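Local coordinates for dihydropteridine reductase (Caenorhabditis elegans, PDB 1OOE), which probably reduces quinonoid dihydrobiopterin to tetrahydrobiopterin with NADH or NADPH, working as a homodimer of the short-chain dehydrogenase/reductase family, at residues 170-176 / 218-224; 176-180 / 194-198; 80-84 / 100-104; 72-77 / 118-124; 127-133 / 147-153. All blocks are in the same frame, centred on the assembly; numbering follows the deposited sequence. Where two conformers were deposited one is given.

Interaction 1 of 5, residues 170-176 / 218-224; sequences VLTIMPV and SGALLKI
Gly219 N gives Val170 O a nearly straight hydrogen bond of 2.7 Å, and Val170 N in turn donates to the side-chain OG of Ser218 at 3.1 Å. A chi1 of -178° swings the Ser218 hydroxyl away from its own N to meet this donor ahead of the regular pairing. From Thr172 onward the backbones take over: Thr172 N bonds Ala220 O, Leu222 N reaches Thr172 O at 2.8 Å, Met174 N answers to Leu222 O, Ile224 N bonds Met174 O, and Val176 N closes the series on Ile224 O. This is the parallel pairing of strands 169-175 and 221-227 in the Rossmann-type sheet of the family, their short axes inclined at 24° to each other. On the face of Thr172 and Met174, the Met174 chain bends at chi3 (-61°) and sets CE against Leu221 CB at 3.7 Å, while Leu221 CD2 lies alongside Thr172 CB at 4.0 Å. Thr172 OG1 itself bonds Thr154 of helix 141-158, which covers this face. On the other face Leu171 CB meets Leu222 CD1 at 4.3 Å and Ile173 CB meets Ile224 CD1 at 4.2 Å, where Leu171 and Leu222 touch Trp208, and Ile224 touches Phe200 and Ile201, of helix 198-210. At the exposed end Val176 CG2 touches the aliphatic CE of Lys223, 3.9 Å away.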
# COMPACT_ATOMS: atom_id res chain seq x y z
N VAL A 170 12.50 3.32 14.11
CA VAL A 170 11.12 2.96 13.80
C VAL A 170 11.07 1.44 13.92
O VAL A 170 11.94 0.74 13.38
CB VAL A 170 10.69 3.42 12.38
CG1 VAL A 170 11.62 2.84 11.33
CG2 VAL A 170 9.25 3.00 12.11
N LEU A 171 10.08 0.93 14.65
CA LEU A 171 9.91 -0.51 14.85
C LEU A 171 8.46 -0.86 14.52
O LEU A 171 7.55 -0.15 14.94
CB LEU A 171 10.24 -0.91 16.29
CG LEU A 171 11.68 -0.66 16.76
CD1 LEU A 171 11.83 -1.09 18.21
CD2 LEU A 171 12.66 -1.41 15.86
N THR A 172 8.26 -1.94 13.78
CA THR A 172 6.91 -2.34 13.37
C THR A 172 6.60 -3.75 13.89
O THR A 172 7.27 -4.71 13.53
CB THR A 172 6.79 -2.27 11.83
OG1 THR A 172 6.88 -0.90 11.42
CG2 THR A 172 5.46 -2.84 11.36
N ILE A 173 5.58 -3.86 14.75
CA ILE A 173 5.22 -5.15 15.33
C ILE A 173 4.22 -5.96 14.52
O ILE A 173 3.34 -5.41 13.86
CB ILE A 173 4.67 -4.97 16.77
CG1 ILE A 173 3.36 -4.17 16.75
CG2 ILE A 173 5.70 -4.26 17.64
CD1 ILE A 173 2.70 -4.06 18.12
N MET A 174 4.36 -7.29 14.59
CA MET A 174 3.48 -8.20 13.87
C MET A 174 3.11 -9.39 14.76
O MET A 174 3.63 -10.50 14.58
CB MET A 174 4.15 -8.70 12.58
CG MET A 174 4.64 -7.59 11.65
SD MET A 174 5.29 -8.20 10.07
CE MET A 174 6.68 -9.23 10.63
N PRO A 175 2.22 -9.18 15.74
CA PRO A 175 1.83 -10.29 16.61
C PRO A 175 0.88 -11.25 15.89
O PRO A 175 -0.02 -10.82 15.18
CB PRO A 175 1.17 -9.58 17.79
CG PRO A 175 0.56 -8.37 17.16
CD PRO A 175 1.64 -7.90 16.20
N VAL A 176 1.09 -12.55 16.09
CA VAL A 176 0.24 -13.56 15.47
C VAL A 176 -1.12 -13.64 16.17
O VAL A 176 -2.16 -13.66 15.51
CB VAL A 176 0.94 -14.95 15.51
CG1 VAL A 176 -0.01 -16.03 15.02
CG2 VAL A 176 2.19 -14.91 14.65
N SER A 218 16.60 -0.42 13.44
CA SER A 218 15.53 0.46 12.98
C SER A 218 15.03 -0.08 11.64
O SER A 218 15.83 -0.44 10.78
CB SER A 218 16.03 1.89 12.80
OG SER A 218 14.98 2.75 12.39
N GLY A 219 13.71 -0.14 11.49
CA GLY A 219 13.11 -0.64 10.27
C GLY A 219 12.69 -2.10 10.38
O GLY A 219 12.09 -2.66 9.46
N ALA A 220 12.99 -2.72 11.52
CA ALA A 220 12.66 -4.12 11.72
C ALA A 220 11.16 -4.43 11.72
O ALA A 220 10.36 -3.66 12.24
CB ALA A 220 13.27 -4.61 13.03
N LEU A 221 10.81 -5.57 11.12
CA LEU A 221 9.44 -6.06 11.07
C LEU A 221 9.53 -7.19 12.09
O LEU A 221 10.13 -8.23 11.83
CB LEU A 221 9.10 -6.59 9.67
CG LEU A 221 9.25 -5.58 8.53
CD1 LEU A 221 8.91 -6.25 7.21
CD2 LEU A 221 8.32 -4.38 8.75
N LEU A 222 8.93 -6.98 13.26
CA LEU A 222 9.00 -7.92 14.38
C LEU A 222 7.82 -8.87 14.56
O LEU A 222 6.77 -8.46 15.06
CB LEU A 222 9.22 -7.13 15.67
CG LEU A 222 10.36 -6.11 15.59
CD1 LEU A 222 10.30 -5.16 16.79
CD2 LEU A 222 11.71 -6.82 15.54
N LYS A 223 8.00 -10.13 14.18
CA LYS A 223 6.94 -11.12 14.34
C LYS A 223 6.96 -11.60 15.79
O LYS A 223 7.99 -12.04 16.30
CB LYS A 223 7.16 -12.29 13.38
CG LYS A 223 6.03 -13.31 13.36
CD LYS A 223 6.26 -14.34 12.27
CE LYS A 223 5.16 -15.38 12.22
NZ LYS A 223 5.40 -16.36 11.12
N ILE A 224 5.81 -11.52 16.45
CA ILE A 224 5.71 -11.92 17.84
C ILE A 224 4.85 -13.16 18.01
O ILE A 224 3.68 -13.17 17.63
CB ILE A 224 5.15 -10.76 18.68
CG1 ILE A 224 6.04 -9.53 18.49
CG2 ILE A 224 5.08 -11.16 20.15
CD1 ILE A 224 5.56 -8.29 19.21

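Interaction 2 of 5, residues 176-180 / 194-198; sequences VTLDT and SWTPL
Thr177 sets its methyl on the indole of Trp195: CG2 stands 3.6 Å from the centroid of the five-membered ring and 14° off its normal, a CH-pi contact over the face. Its chi1 of -63° turns the methyl, rather than OG1, onto the ring. The backbone of Thr177 is gripped too, its N donating to a water that also bonds Thr196 OG1 at 2.7 Å, a hydroxyl hydrogen-bonded to Thr226 OG1 as well, and its O accepting from Thr196 N at 2.9 Å. Leu178 follows with CB against Leu198 CD2 at 4.1 Å; its CD2 lies near Thr196 CB, and the side chain also packs on Leu15 of helix 14-25. Asp179 N completes the pairing with a bond of 3.0 Å to Thr196 O, so Thr196 is held through both N and O. The two segments thus form a single beta-type bridge at Leu178 and Thr196 that ties together the chain entering and leaving helix 181-186, in the region that in short-chain dehydrogenases commonly borders the substrate site. Asp179 approaches Trp195 at its edge, OD1 lying 3.5 Å from CE3 with the carboxylate plane turned 64° from the ring. Its OD2 makes a salt bridge with Arg184. The carbonyl O of Asp179 packs against Leu198 CG at 3.5 Å. Beyond it Thr180, the N-cap of helix 181-186, uses OG1 to hold Asn183 N.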
# COMPACT_ATOMS: atom_id res chain seq x y z
N VAL A 176 1.09 -12.55 16.09
CA VAL A 176 0.24 -13.56 15.47
C VAL A 176 -1.12 -13.64 16.17
O VAL A 176 -2.16 -13.66 15.51
CB VAL A 176 0.94 -14.95 15.51
CG1 VAL A 176 -0.01 -16.03 15.02
CG2 VAL A 176 2.19 -14.91 14.65
N THR A 177 -1.10 -13.66 17.50
CA THR A 177 -2.33 -13.72 18.29
C THR A 177 -2.19 -12.93 19.59
O THR A 177 -1.31 -13.21 20.40
CB THR A 177 -2.70 -15.17 18.66
OG1 THR A 177 -2.96 -15.92 17.47
CG2 THR A 177 -3.93 -15.19 19.55
N LEU A 178 -3.08 -11.97 19.80
CA LEU A 178 -3.07 -11.17 21.02
C LEU A 178 -4.23 -11.62 21.90
O LEU A 178 -5.27 -12.02 21.39
CB LEU A 178 -3.23 -9.68 20.71
CG LEU A 178 -2.11 -8.94 19.99
CD1 LEU A 178 -2.54 -7.50 19.75
CD2 LEU A 178 -0.84 -8.99 20.83
N ASP A 179 -4.04 -11.54 23.21
CA ASP A 179 -5.10 -11.92 24.14
C ASP A 179 -5.99 -10.70 24.31
O ASP A 179 -5.61 -9.72 24.95
CB ASP A 179 -4.50 -12.33 25.49
CG ASP A 179 -5.56 -12.79 26.48
OD1 ASP A 179 -6.75 -12.84 26.11
OD2 ASP A 179 -5.19 -13.12 27.63
N THR A 180 -7.18 -10.75 23.72
CA THR A 180 -8.12 -9.64 23.79
C THR A 180 -9.50 -10.15 24.19
O THR A 180 -9.78 -11.34 24.06
CB THR A 180 -8.28 -8.93 22.43
OG1 THR A 180 -8.88 -9.82 21.49
CG2 THR A 180 -6.92 -8.49 21.89
N SER A 194 -0.60 -20.10 23.58
CA SER A 194 -0.02 -19.56 22.35
C SER A 194 -0.51 -18.13 22.10
O SER A 194 -0.32 -17.59 21.02
CB SER A 194 -0.39 -20.45 21.16
OG SER A 194 -1.80 -20.53 21.00
N TRP A 195 -1.13 -17.54 23.11
CA TRP A 195 -1.64 -16.18 23.02
C TRP A 195 -0.68 -15.19 23.68
O TRP A 195 -0.24 -15.40 24.81
CB TRP A 195 -3.01 -16.09 23.71
CG TRP A 195 -4.13 -16.70 22.92
CD1 TRP A 195 -4.03 -17.67 21.96
CD2 TRP A 195 -5.52 -16.36 23.01
NE1 TRP A 195 -5.27 -17.96 21.45
CE2 TRP A 195 -6.20 -17.17 22.08
CE3 TRP A 195 -6.25 -15.46 23.79
CZ2 TRP A 195 -7.59 -17.10 21.90
CZ3 TRP A 195 -7.62 -15.39 23.62
CH2 TRP A 195 -8.28 -16.20 22.68
N THR A 196 -0.35 -14.11 22.97
CA THR A 196 0.56 -13.10 23.52
C THR A 196 -0.18 -12.12 24.44
O THR A 196 -1.18 -11.53 24.05
CB THR A 196 1.24 -12.28 22.39
OG1 THR A 196 1.93 -13.15 21.49
CG2 THR A 196 2.25 -11.29 22.98
N PRO A 197 0.31 -11.96 25.68
CA PRO A 197 -0.32 -11.04 26.63
C PRO A 197 -0.05 -9.62 26.17
O PRO A 197 1.03 -9.33 25.64
CB PRO A 197 0.40 -11.35 27.94
CG PRO A 197 0.84 -12.76 27.78
CD PRO A 197 1.32 -12.79 26.36
N LEU A 198 -1.01 -8.72 26.36
CA LEU A 198 -0.82 -7.34 25.95
C LEU A 198 0.35 -6.71 26.70
O LEU A 198 1.07 -5.86 26.15
CB LEU A 198 -2.10 -6.53 26.18
CG LEU A 198 -3.37 -7.04 25.49
CD1 LEU A 198 -4.51 -6.07 25.74
CD2 LEU A 198 -3.13 -7.20 23.99
O HOH W 1 1.41 -14.00 18.97

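Interaction 3 of 5, residues 80-84 / 100-104; sequences AGGWA and MIKQS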
# COMPACT_ATOMS: atom_id res chain seq x y z
N ALA A 80 -3.68 1.75 15.75
CA ALA A 80 -5.04 1.92 15.25
C ALA A 80 -5.39 1.01 14.07
O ALA A 80 -4.51 0.52 13.37
CB ALA A 80 -5.25 3.37 14.84
N GLY A 81 -6.68 0.78 13.86
CA GLY A 81 -7.11 -0.04 12.74
C GLY A 81 -7.79 -1.36 13.05
O GLY A 81 -7.52 -2.00 14.06
N GLY A 82 -8.68 -1.77 12.14
CA GLY A 82 -9.41 -3.01 12.29
C GLY A 82 -9.20 -3.94 11.10
O GLY A 82 -8.17 -3.87 10.43
N TRP A 83 -10.17 -4.80 10.83
CA TRP A 83 -10.07 -5.75 9.72
C TRP A 83 -11.34 -5.89 8.88
O TRP A 83 -12.45 -5.71 9.37
CB TRP A 83 -9.69 -7.13 10.26
CG TRP A 83 -9.45 -8.19 9.20
CD1 TRP A 83 -8.26 -8.47 8.59
CD2 TRP A 83 -10.41 -9.12 8.68
NE1 TRP A 83 -8.41 -9.53 7.73
CE2 TRP A 83 -9.72 -9.95 7.76
CE3 TRP A 83 -11.77 -9.35 8.90
CZ2 TRP A 83 -10.35 -10.99 7.06
CZ3 TRP A 83 -12.40 -10.38 8.20
CH2 TRP A 83 -11.69 -11.19 7.30
N ALA A 84 -11.13 -6.22 7.61
CA ALA A 84 -12.19 -6.46 6.63
C ALA A 84 -11.50 -7.29 5.55
O ALA A 84 -10.43 -6.91 5.08
CB ALA A 84 -12.71 -5.14 6.05
N MET A 100 -9.55 -0.57 4.55
CA MET A 100 -8.25 -0.98 5.07
C MET A 100 -7.16 0.06 4.87
O MET A 100 -6.27 0.19 5.71
CB MET A 100 -7.85 -2.34 4.48
CG MET A 100 -8.71 -3.49 4.98
SD MET A 100 -8.73 -3.63 6.80
CE MET A 100 -10.18 -2.63 7.24
N ILE A 101 -7.21 0.79 3.76
CA ILE A 101 -6.22 1.84 3.54
C ILE A 101 -6.47 2.92 4.59
O ILE A 101 -5.55 3.40 5.25
CB ILE A 101 -6.35 2.47 2.13
CG1 ILE A 101 -5.94 1.46 1.05
CG2 ILE A 101 -5.51 3.75 2.04
CD1 ILE A 101 -4.46 1.14 1.00
N LYS A 102 -7.74 3.29 4.74
CA LYS A 102 -8.14 4.32 5.69
C LYS A 102 -7.80 3.97 7.14
O LYS A 102 -7.45 4.85 7.93
CB LYS A 102 -9.64 4.60 5.57
CG LYS A 102 -10.02 5.36 4.31
CD LYS A 102 -11.52 5.39 4.07
CE LYS A 102 -11.86 6.32 2.91
NZ LYS A 102 -13.27 6.17 2.46
N GLN A 103 -7.88 2.69 7.48
CA GLN A 103 -7.60 2.26 8.84
C GLN A 103 -6.13 2.04 9.19
O GLN A 103 -5.70 2.42 10.28
CB GLN A 103 -8.40 0.99 9.15
CG GLN A 103 -9.89 1.25 9.39
CD GLN A 103 -10.69 -0.02 9.54
OE1 GLN A 103 -10.26 -0.97 10.19
NE2 GLN A 103 -11.89 -0.04 8.95
N SER A 104 -5.37 1.43 8.29
CA SER A 104 -3.95 1.15 8.54
C SER A 104 -2.96 2.14 7.93
O SER A 104 -2.00 2.54 8.58
CB SER A 104 -3.59 -0.26 8.06
OG SER A 104 -4.16 -1.25 8.90
O HOH W 2 -4.60 -1.54 11.45
O HOH W 3 -6.88 -1.82 8.69
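Gly81 and Gln103 bring their CA atoms to 4.6 Å where the irregular segment 80-84 passes a turn of helix 93-118. From that turn Gln103, extended beyond CG with chi2 at 174°, points its amide at the loop. OE1 accepts from Gly82 N in a short bond of 2.6 Å; the donor lies in the carbonyl plane, but the N-H...O angle of 134° leaves the bond bent. The fit leaves little room for a side chain on the loop, since a beta-carbon on Gly82 would clash with OE1. Replacing Gln103 by an alanine would probably leave Gly82 N without this acceptor and allow the two glycines to shift. One turn earlier, Met100 bends at chi2 and chi3, bringing SD to 3.6 Å from Ala84 N and CE to 3.8 Å from Ala84 CB. Beside these direct contacts the link runs through water: Ser104 OG holds two waters, one donating to Ala80 O at 2.8 Å and the other to Gly82 O at 3.0 Å. Trp83 turns away from the helix and meets Tyr143 edge to face, while Ile101 packs on Trp53 of the second subunit. The small residues Ala80, Gly81 and Gly82 follow the fourth strand of the Rossmann order, 73-78; in short-chain dehydrogenases a comparable Ala-Gly turn lies beside the cofactor, and this one probably does the same.

Interaction 4 of 5, residues 72-77 / 118-124; sequences QVDGVF and HLKPGGL
Val73 pairs with Leu119 in parallel fashion, Val73 N bonding His118 O at 2.9 Å and Lys120 N bonding Val73 O at 3.0 Å. Both chains then turn a corner, at Asp74 on one side and through a type II turn from Lys120 to Gly123 on the other, before Leu124 N meets Asp74 O and Val76 N meets Leu124 O at 3.0 Å. Strands 73-78 and 123-128 run on from here as neighbours in the central sheet. Leu119 fills the corner: with CG swung opposite its N (chi1 -170°), its CD1 rests 3.5 Å from Val73 O and also touches Gly75 CA and Val73 CG2. A beta-carbon on Gly123 would collide with that same methyl. Farther along, Phe77 CE1 lies 4.0 Å from Leu124 CD2. At the outer end the side chain of Gln72 crosses that of Lys120 at about a right angle. In the conformers given, Lys120 NZ reaches Asp74 OD2 at 2.9 Å, on the anti side and 21° out of the carboxylate plane. OD1 of the same carboxylate accepts from Lys5 N in strand 4-9. Because both Asp74 and Lys120 were modelled in two conformers, the salt bridge is probably not permanent, and the more constant hold is probably given by the backbone bonds and by the packing of Leu119.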
# COMPACT_ATOMS: atom_id res chain seq x y z
N GLN A 72 8.54 17.94 23.32
CA GLN A 72 8.66 16.90 22.31
C GLN A 72 8.22 15.63 23.02
O GLN A 72 8.00 15.65 24.22
CB GLN A 72 10.10 16.75 21.84
CG GLN A 72 10.59 17.85 20.92
CD GLN A 72 12.06 17.72 20.60
OE1 GLN A 72 12.90 17.64 21.51
NE2 GLN A 72 12.40 17.70 19.32
N VAL A 73 8.08 14.54 22.29
CA VAL A 73 7.68 13.28 22.90
C VAL A 73 8.79 12.23 22.79
O VAL A 73 9.63 12.30 21.90
CB VAL A 73 6.39 12.72 22.25
CG1 VAL A 73 5.24 13.71 22.44
CG2 VAL A 73 6.62 12.44 20.78
N ASP A 74 8.77 11.27 23.71
CA ASP A 74 9.78 10.21 23.73
C ASP A 74 9.39 9.07 22.81
O ASP A 74 10.23 8.26 22.41
CB ASP A 74 9.95 9.68 25.16
CG ASP A 74 10.42 10.75 26.12
OD1 ASP A 74 9.59 11.58 26.54
OD2 ASP A 74 11.62 10.77 26.45
N GLY A 75 8.11 9.00 22.46
CA GLY A 75 7.64 7.95 21.58
C GLY A 75 6.26 8.22 21.00
O GLY A 75 5.45 8.94 21.59
N VAL A 76 6.03 7.65 19.83
CA VAL A 76 4.74 7.74 19.13
C VAL A 76 4.41 6.28 18.84
O VAL A 76 5.17 5.60 18.14
CB VAL A 76 4.87 8.53 17.80
CG1 VAL A 76 3.54 8.51 17.04
CG2 VAL A 76 5.27 9.98 18.09
N PHE A 77 3.32 5.79 19.40
CA PHE A 77 2.92 4.39 19.20
C PHE A 77 1.60 4.33 18.46
O PHE A 77 0.58 4.78 18.96
CB PHE A 77 2.79 3.70 20.56
CG PHE A 77 3.93 3.97 21.51
CD1 PHE A 77 5.25 3.89 21.09
CD2 PHE A 77 3.67 4.29 22.84
CE1 PHE A 77 6.30 4.12 21.97
CE2 PHE A 77 4.71 4.52 23.74
CZ PHE A 77 6.03 4.44 23.30
N HIS A 118 7.36 16.08 16.15
CA HIS A 118 7.46 16.09 17.60
C HIS A 118 8.35 15.09 18.34
O HIS A 118 8.55 15.24 19.54
CB HIS A 118 6.04 15.97 18.17
CG HIS A 118 5.09 17.00 17.63
ND1 HIS A 118 5.17 18.33 17.97
CD2 HIS A 118 4.06 16.90 16.76
CE1 HIS A 118 4.23 19.00 17.34
NE2 HIS A 118 3.54 18.16 16.59
N LEU A 119 8.87 14.09 17.65
CA LEU A 119 9.70 13.09 18.31
C LEU A 119 11.11 13.61 18.64
O LEU A 119 11.78 14.19 17.80
CB LEU A 119 9.81 11.84 17.45
CG LEU A 119 10.43 10.58 18.05
CD1 LEU A 119 9.56 10.02 19.19
CD2 LEU A 119 10.59 9.53 16.96
N LYS A 120 11.54 13.39 19.88
CA LYS A 120 12.87 13.82 20.32
C LYS A 120 13.94 13.02 19.59
O LYS A 120 13.71 11.89 19.16
CB LYS A 120 13.04 13.60 21.82
CG LYS A 120 13.02 12.11 22.19
CD LYS A 120 13.74 11.81 23.50
CE LYS A 120 13.58 10.36 23.91
NZ LYS A 120 14.20 10.08 25.23
N PRO A 121 15.14 13.61 19.42
CA PRO A 121 16.19 12.85 18.74
C PRO A 121 16.43 11.61 19.60
O PRO A 121 16.45 11.69 20.83
CB PRO A 121 17.37 13.81 18.76
CG PRO A 121 16.69 15.14 18.61
CD PRO A 121 15.54 15.02 19.59
N GLY A 122 16.60 10.46 18.95
CA GLY A 122 16.81 9.23 19.69
C GLY A 122 15.52 8.59 20.17
O GLY A 122 15.55 7.55 20.83
N GLY A 123 14.38 9.19 19.84
CA GLY A 123 13.10 8.65 20.27
C GLY A 123 12.65 7.44 19.48
O GLY A 123 13.35 6.99 18.58
N LEU A 124 11.47 6.92 19.81
CA LEU A 124 10.93 5.74 19.15
C LEU A 124 9.57 5.93 18.48
O LEU A 124 8.66 6.50 19.07
CB LEU A 124 10.80 4.60 20.17
CG LEU A 124 10.04 3.34 19.72
CD1 LEU A 124 10.85 2.60 18.67
CD2 LEU A 124 9.78 2.44 20.92

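Interaction 5 of 5, residues 127-133 / 147-153; sequences LTGAAAA and KAAVHHL
Lys147 packs its aliphatic chain hard against Ala130, CG lying only 3.4 Å from Ala130 CB, tighter than usual carbon contact. A bend at chi2 (-68°) then sends the chain along Gly129, and NZ bonds both Thr128 O, at 3.1 Å, and Gly129 O, at 3.2 Å, standing above each carbonyl plane. Beside it His151 takes Ala130 N on NE2 at 3.0 Å, with the donor close to the ring plane, which fixes how the imidazole is turned. Gly129 leaves room for this fit, since a beta-carbon there would clash with His151 NE2. Contacts are more relaxed elsewhere: Ala133 CB rests 3.8 Å from Lys147 CB, and Leu127 CD1 meets Leu153 CD2 at 4.3 Å in a buried apolar contact. At the end of the lysine a single bound water accepts from Lys147 NZ at 2.9 Å and donates to Thr128 O. A leucine in place of Lys147 would probably cost Thr128 O and Gly129 O their bonds to the ammonium group and leave this water without its donor, loosening the chain that follows the strand. Tyr143 and Lys147 have the spacing of the YxxxK motif of short-chain dehydrogenases, so the lysine probably belongs to the active site, as in its relatives. Helix 141-158 lies over strands 123-128 and 169-175, where His151 also touches Met174, and is flanked by helix 93-118 at Ser104 and Ser108. Its outer side faces the second subunit, whose Gly135 O accepts from His152 NE2.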
# COMPACT_ATOMS: atom_id res chain seq x y z
N LEU A 127 5.01 1.25 14.76
CA LEU A 127 3.87 1.08 13.88
C LEU A 127 3.40 -0.37 13.98
O LEU A 127 4.10 -1.23 14.51
CB LEU A 127 4.25 1.38 12.43
CG LEU A 127 4.84 2.76 12.12
CD1 LEU A 127 5.20 2.83 10.65
CD2 LEU A 127 3.84 3.86 12.49
N THR A 128 2.21 -0.63 13.45
CA THR A 128 1.67 -1.98 13.50
C THR A 128 1.51 -2.54 12.09
O THR A 128 0.78 -1.98 11.28
CB THR A 128 0.32 -2.00 14.22
OG1 THR A 128 0.49 -1.48 15.55
CG2 THR A 128 -0.22 -3.42 14.31
N GLY A 129 2.22 -3.63 11.82
CA GLY A 129 2.14 -4.26 10.51
C GLY A 129 1.19 -5.44 10.55
O GLY A 129 0.17 -5.39 11.22
N ALA A 130 1.54 -6.51 9.83
CA ALA A 130 0.71 -7.71 9.82
C ALA A 130 1.52 -8.92 9.33
O ALA A 130 2.01 -8.94 8.20
CB ALA A 130 -0.50 -7.50 8.92
N ALA A 131 1.64 -9.93 10.19
CA ALA A 131 2.40 -11.12 9.83
C ALA A 131 1.88 -11.74 8.52
O ALA A 131 2.66 -12.23 7.71
CB ALA A 131 2.33 -12.15 10.97
N ALA A 132 0.57 -11.71 8.32
CA ALA A 132 -0.02 -12.29 7.12
C ALA A 132 0.42 -11.60 5.83
O ALA A 132 0.46 -12.21 4.77
CB ALA A 132 -1.54 -12.28 7.21
N ALA A 133 0.77 -10.31 5.93
CA ALA A 133 1.18 -9.56 4.75
C ALA A 133 2.59 -9.89 4.25
O ALA A 133 3.03 -9.36 3.23
CB ALA A 133 1.07 -8.05 5.03
N LYS A 147 -1.52 -3.35 4.58
CA LYS A 147 -0.43 -3.66 5.50
C LYS A 147 0.93 -3.73 4.80
O LYS A 147 1.95 -3.38 5.39
CB LYS A 147 -0.73 -4.95 6.26
CG LYS A 147 -1.87 -4.81 7.27
CD LYS A 147 -1.46 -3.91 8.45
CE LYS A 147 -2.51 -3.93 9.55
NZ LYS A 147 -2.06 -3.17 10.76
N ALA A 148 0.95 -4.16 3.54
CA ALA A 148 2.22 -4.21 2.80
C ALA A 148 2.74 -2.79 2.64
O ALA A 148 3.94 -2.55 2.67
CB ALA A 148 2.03 -4.87 1.43
N ALA A 149 1.82 -1.84 2.46
CA ALA A 149 2.22 -0.44 2.31
C ALA A 149 2.85 0.03 3.62
O ALA A 149 3.84 0.76 3.60
CB ALA A 149 1.02 0.43 1.95
N VAL A 150 2.27 -0.38 4.75
CA VAL A 150 2.82 0.01 6.05
C VAL A 150 4.21 -0.59 6.22
O VAL A 150 5.11 0.06 6.75
CB VAL A 150 1.90 -0.44 7.22
CG1 VAL A 150 2.58 -0.15 8.57
CG2 VAL A 150 0.57 0.30 7.16
N HIS A 151 4.40 -1.82 5.77
CA HIS A 151 5.71 -2.45 5.86
C HIS A 151 6.72 -1.67 5.02
O HIS A 151 7.86 -1.47 5.44
CB HIS A 151 5.66 -3.91 5.39
CG HIS A 151 4.89 -4.82 6.30
ND1 HIS A 151 4.82 -6.18 6.09
CD2 HIS A 151 4.17 -4.57 7.41
CE1 HIS A 151 4.08 -6.73 7.04
NE2 HIS A 151 3.67 -5.77 7.86
N HIS A 152 6.31 -1.21 3.84
CA HIS A 152 7.24 -0.46 2.99
C HIS A 152 7.54 0.90 3.62
O HIS A 152 8.69 1.36 3.59
CB HIS A 152 6.68 -0.26 1.58
CG HIS A 152 7.69 0.30 0.63
ND1 HIS A 152 7.88 1.65 0.46
CD2 HIS A 152 8.65 -0.31 -0.11
CE1 HIS A 152 8.92 1.85 -0.33
NE2 HIS A 152 9.41 0.68 -0.68
N LEU A 153 6.52 1.53 4.18
CA LEU A 153 6.66 2.83 4.84
C LEU A 153 7.73 2.70 5.92
O LEU A 153 8.56 3.59 6.10
CB LEU A 153 5.33 3.24 5.47
CG LEU A 153 5.34 4.41 6.46
CD1 LEU A 153 5.83 5.68 5.78
CD2 LEU A 153 3.94 4.62 7.00
O HOH W 4 -1.32 -0.43 10.48

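How the interactions relate
Interactions 1, 4 and 5 all reach the central sheet. Interactions 4 and 5 share strand 123-128, which pairs with strand 169-175 of interaction 1 through Leu171 O to Leu127 N and Ile173 O to Gly129 N. Interaction 5 is the most buried, its polar groups directed at backbone atoms; interaction 1 is a parallel backbone ladder with mostly apolar side chains above and below it, and interaction 4, about 18 Å from interaction 1 between centres, ends in a charged pair. Interaction 2 continues from interaction 1 through Val176 and replaces sheet pairing with a single bridge and an indole. Interaction 3 is the surface contact, rich in water, and meets interaction 5 where Ser104 packs on Lys147.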